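Methyltransferase (Pyrococcus horikoshii, PDB 1IXK) probably transfers methyl groups from S-adenosyl-L-methionine to cytidines of RNA, most likely tRNA. Local coordinates at residues A[222-225]-A[226-230]; A[231-234]-A[235-238]. One frame throughout, in Å; residues are numbered along the deposited sequence.

Contact 1. Residues A[222-225]-A[226-230]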
loop_
_atom_site.group_PDB
_atom_site.type_symbol
_atom_site.label_atom_id
_atom_site.label_comp_id
_atom_site.label_asym_id
_atom_site.label_seq_id
_atom_site.Cartn_x
_atom_site.Cartn_y
_atom_site.Cartn_z
ATOM N N GLN A 222 8.689 -8.776 -9.833
ATOM C CA GLN A 222 9.703 -9.064 -8.826
ATOM C C GLN A 222 11.009 -8.358 -9.164
ATOM O O GLN A 222 11.662 -7.788 -8.289
ATOM C CB GLN A 222 9.966 -10.566 -8.733
ATOM C CG GLN A 222 11.165 -10.903 -7.852
ATOM C CD GLN A 222 11.453 -12.384 -7.811
ATOM O OE1 GLN A 222 11.685 -13.011 -8.843
ATOM N NE2 GLN A 222 11.451 -12.951 -6.615
ATOM N N GLY A 223 11.387 -8.417 -10.438
ATOM C CA GLY A 223 12.611 -7.779 -10.877
ATOM C C GLY A 223 12.502 -6.277 -10.731
ATOM O O GLY A 223 13.416 -5.622 -10.229
ATOM N N LEU A 224 11.380 -5.724 -11.175
ATOM C CA LEU A 224 11.168 -4.289 -11.071
ATOM C C LEU A 224 11.151 -3.876 -9.598
ATOM O O LEU A 224 11.676 -2.825 -9.239
ATOM C CB LEU A 224 9.850 -3.901 -11.734
ATOM C CG LEU A 224 9.479 -2.419 -11.694
ATOM C CD1 LEU A 224 10.601 -1.577 -12.289
ATOM C CD2 LEU A 224 8.177 -2.212 -12.468
ATOM N N GLN A 225 10.545 -4.708 -8.755
ATOM C CA GLN A 225 10.477 -4.424 -7.321
ATOM C C GLN A 225 11.881 -4.396 -6.724
ATOM O O GLN A 225 12.217 -3.517 -5.929
ATOM C CB GLN A 225 9.643 -5.487 -6.604
ATOM C CG GLN A 225 8.145 -5.384 -6.843
ATOM C CD GLN A 225 7.576 -4.056 -6.392
ATOM O OE1 GLN A 225 7.788 -3.026 -7.033
ATOM N NE2 GLN A 225 6.855 -4.070 -5.278
HETATM N N MSE A 226 12.693 -5.378 -7.103
HETATM C CA MSE A 226 14.066 -5.459 -6.625
HETATM C C MSE A 226 14.827 -4.204 -7.055
HETATM O O MSE A 226 15.538 -3.596 -6.259
HETATM C CB MSE A 226 14.751 -6.718 -7.189
HETATM C CG MSE A 226 14.258 -8.048 -6.587
HETATM SE SE MSE A 226 14.929 -9.520 -7.414
HETATM C CE MSE A 226 16.647 -9.438 -6.976
ATOM N N ARG A 227 14.673 -3.812 -8.317
ATOM C CA ARG A 227 15.359 -2.625 -8.829
ATOM C C ARG A 227 14.952 -1.383 -8.058
ATOM O O ARG A 227 15.796 -0.572 -7.681
ATOM C CB ARG A 227 15.041 -2.397 -10.310
ATOM C CG ARG A 227 15.666 -3.375 -11.271
ATOM C CD ARG A 227 15.203 -3.082 -12.699
ATOM N NE ARG A 227 15.727 -4.055 -13.652
ATOM C CZ ARG A 227 16.998 -4.118 -14.038
ATOM N NH1 ARG A 227 17.886 -3.259 -13.555
ATOM N NH2 ARG A 227 17.382 -5.052 -14.897
ATOM N N LEU A 228 13.648 -1.230 -7.843
ATOM C CA LEU A 228 13.128 -0.077 -7.122
ATOM C C LEU A 228 13.616 -0.050 -5.676
ATOM O O LEU A 228 14.034 0.990 -5.174
ATOM C CB LEU A 228 11.594 -0.086 -7.153
ATOM C CG LEU A 228 10.975 0.196 -8.527
ATOM C CD1 LEU A 228 9.501 -0.168 -8.535
ATOM C CD2 LEU A 228 11.185 1.657 -8.875
ATOM N N LEU A 229 13.570 -1.200 -5.013
ATOM C CA LEU A 229 14.004 -1.284 -3.625
ATOM C C LEU A 229 15.485 -0.942 -3.486
ATOM O O LEU A 229 15.885 -0.260 -2.542
ATOM C CB LEU A 229 13.717 -2.680 -3.077
ATOM C CG LEU A 229 14.070 -2.928 -1.608
ATOM C CD1 LEU A 229 13.383 -1.898 -0.714
ATOM C CD2 LEU A 229 13.651 -4.337 -1.234
ATOM N N GLU A 230 16.305 -1.407 -4.426
ATOM C CA GLU A 230 17.730 -1.103 -4.377
ATOM C C GLU A 230 17.978 0.393 -4.580
ATOM O O GLU A 230 18.783 0.989 -3.866
ATOM C CB GLU A 230 18.497 -1.916 -5.427
ATOM C CG GLU A 230 19.959 -1.529 -5.550
ATOM C CD GLU A 230 20.805 -2.616 -6.195
ATOM O OE1 GLU A 230 20.294 -3.322 -7.087
ATOM O OE2 GLU A 230 21.988 -2.751 -5.812
#

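Contact 2. Residues A[231-234]-A[235-238]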
loop_
_atom_site.group_PDB
_atom_site.type_symbol
_atom_site.label_atom_id
_atom_site.label_comp_id
_atom_site.label_asym_id
_atom_site.label_seq_id
_atom_site.Cartn_x
_atom_site.Cartn_y
_atom_site.Cartn_z
ATOM N N LYS A 231 17.291 1.009 -5.541
ATOM C CA LYS A 231 17.471 2.442 -5.773
ATOM C C LYS A 231 17.011 3.248 -4.552
ATOM O O LYS A 231 17.623 4.254 -4.194
ATOM C CB LYS A 231 16.683 2.904 -7.007
ATOM C CG LYS A 231 17.167 2.323 -8.335
ATOM C CD LYS A 231 18.656 2.586 -8.572
ATOM C CE LYS A 231 18.975 4.073 -8.546
ATOM N NZ LYS A 231 20.431 4.346 -8.738
ATOM N N GLY A 232 15.928 2.802 -3.924
ATOM C CA GLY A 232 15.413 3.492 -2.753
ATOM C C GLY A 232 16.376 3.427 -1.577
ATOM O O GLY A 232 16.670 4.439 -0.934
ATOM N N LEU A 233 16.880 2.231 -1.293
ATOM C CA LEU A 233 17.814 2.066 -0.189
ATOM C C LEU A 233 19.095 2.861 -0.445
ATOM O O LEU A 233 19.715 3.380 0.488
ATOM C CB LEU A 233 18.130 0.581 0.013
ATOM C CG LEU A 233 16.955 -0.252 0.537
ATOM C CD1 LEU A 233 17.340 -1.726 0.590
ATOM C CD2 LEU A 233 16.548 0.244 1.915
ATOM N N GLU A 234 19.465 2.970 -1.719
ATOM C CA GLU A 234 20.661 3.697 -2.142
ATOM C C GLU A 234 20.648 5.179 -1.747
ATOM O O GLU A 234 21.663 5.725 -1.305
ATOM C CB GLU A 234 20.807 3.579 -3.662
ATOM C CG GLU A 234 21.982 4.337 -4.256
ATOM C CD GLU A 234 21.857 4.500 -5.765
ATOM O OE1 GLU A 234 21.588 3.493 -6.452
ATOM O OE2 GLU A 234 22.026 5.636 -6.261
ATOM N N VAL A 235 19.501 5.831 -1.911
ATOM C CA VAL A 235 19.375 7.246 -1.587
ATOM C C VAL A 235 18.888 7.485 -0.157
ATOM O O VAL A 235 18.711 8.624 0.268
ATOM C CB VAL A 235 18.410 7.952 -2.568
ATOM C CG1 VAL A 235 18.938 7.829 -3.995
ATOM C CG2 VAL A 235 17.016 7.339 -2.469
ATOM N N LEU A 236 18.680 6.407 0.584
ATOM C CA LEU A 236 18.213 6.512 1.957
ATOM C C LEU A 236 19.377 6.796 2.907
ATOM O O LEU A 236 20.447 6.210 2.779
ATOM C CB LEU A 236 17.525 5.206 2.363
ATOM C CG LEU A 236 16.809 5.178 3.709
ATOM C CD1 LEU A 236 15.665 6.185 3.691
ATOM C CD2 LEU A 236 16.279 3.775 3.977
ATOM N N LYS A 237 19.165 7.697 3.855
ATOM C CA LYS A 237 20.202 8.038 4.823
ATOM C C LYS A 237 20.388 6.879 5.798
ATOM O O LYS A 237 19.488 6.056 5.979
ATOM C CB LYS A 237 19.785 9.267 5.628
ATOM C CG LYS A 237 18.579 8.983 6.513
ATOM C CD LYS A 237 18.303 10.087 7.523
ATOM C CE LYS A 237 17.120 9.704 8.413
ATOM N NZ LYS A 237 16.812 10.743 9.427
ATOM N N PRO A 238 21.570 6.783 6.425
ATOM C CA PRO A 238 21.757 5.686 7.378
ATOM C C PRO A 238 20.766 5.949 8.511
ATOM O O PRO A 238 20.583 7.096 8.934
ATOM C CB PRO A 238 23.207 5.858 7.817
ATOM C CG PRO A 238 23.851 6.423 6.583
ATOM C CD PRO A 238 22.845 7.468 6.157
#

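Contact 1. Residues A[222-225]-A[226-230]
Q225 O accepts the backbone N-H of L229 at 2.8 Å, one of four successive i to i+4 bonds that link 222-225 to 226-229, in the middle of the alpha-helix 215-235. In the Rossmann-like fold of class I methyltransferases this helix follows strand 188-194 and leads back to strand 240-246. M226 N to Q222 O, R227 N to G223 O and L228 N to L224 O make the other three bonds, with N-H...O angles of 158° to 163°. Their regularity fixes the directions in which the side chains leave the helix.

L224 and L228 sit one turn apart on one flank and lean across each other obliquely, L224 CG lying 3.9 Å from L228 CD1. L228 CD1 also has Q225 OE1 3.7 Å away, where the Q225 side chain crosses it. Q225 is bent at chi2, which turns its amide toward L228; NE2 makes a weak hydrogen bond to Y244 OH of strand 240-246. L228 continues onto L193 of strand 188-194 and onto S178 and L179, while L229 packs between L193, L242 and helix 255-264.

On another flank Q222 and M226, a selenomethionine, run side by side and point the same way. With M226 CG swung beside its own backbone N (chi1 -72°), the chain starts back past the oxygen end of the Q222 carbonyl, so that CG stands 3.1 Å from Q222 O. The extended chi2 carries SE on alongside the Q222 chain, 4.0 Å from Q222 CG, and the bend comes only beyond SE, at chi3, where it turns CE.

Contact 2. Residues A[231-234]-A[235-238]
V235 N meets the last full turn of helix 215-235 through weak backbone bonds. It lies 3.4 Å from K231 O, with an N-H...O angle of 147°; a second approach, to G232 O, is more bent and less certain. L236 N then reaches L233 O at 3.2 Å, an i to i+3 bond that is also weak, as the chain leaves the helix. The carbonyls of L233 and L236 both accept K314 NZ, which ties this end to the last strand.

Side-chain packing comes next. V235 sets CG1 anti to its carbonyl carbon (chi1 -60°), which brings CG2 against the backbone oxygen of the final turn, 3.6 Å from K231 O; its side chain also packs on I181, F188 and I191. Cutting V235 back to an alanine is likely to open a gap facing F188 and I191 and leave the last turn less covered. L233 and L236 meet more lightly through their CD2 methyls, 4.1 Å apart.

One charged pair spans the turn: K231 NZ forms a salt bridge of 2.7 Å with E234 OE1, approaching on the syn side and 23° out of the carboxylate plane. The lysine chain curls to get there, while the glutamate is extended beyond CG.

Helix end, short strand 236-237 and the corner at P238 together form the helix-to-strand passage of a Rossmann-like beta-alpha-beta crossover, leading into strand 240-246.

Contacts 1 and 2 are consecutive lengths of helix 215-235, with centres about 13 Å apart and no touch between them beyond the chain itself. Contact 1 is regular helix, whereas contact 2 is where that bonding weakens and the chain passes to strand 236-237. Both pack on strand 188-194, through L228 and L229 in the first and V235 and L236 in the second. The predicted S-adenosyl-L-methionine site lies nearer contact 1: the side chain of L228 is about 7 Å from that of A127, and that of Q225 about 8 Å from that of D194. In contact 2, G232 is about 11 Å from the D194 side chain.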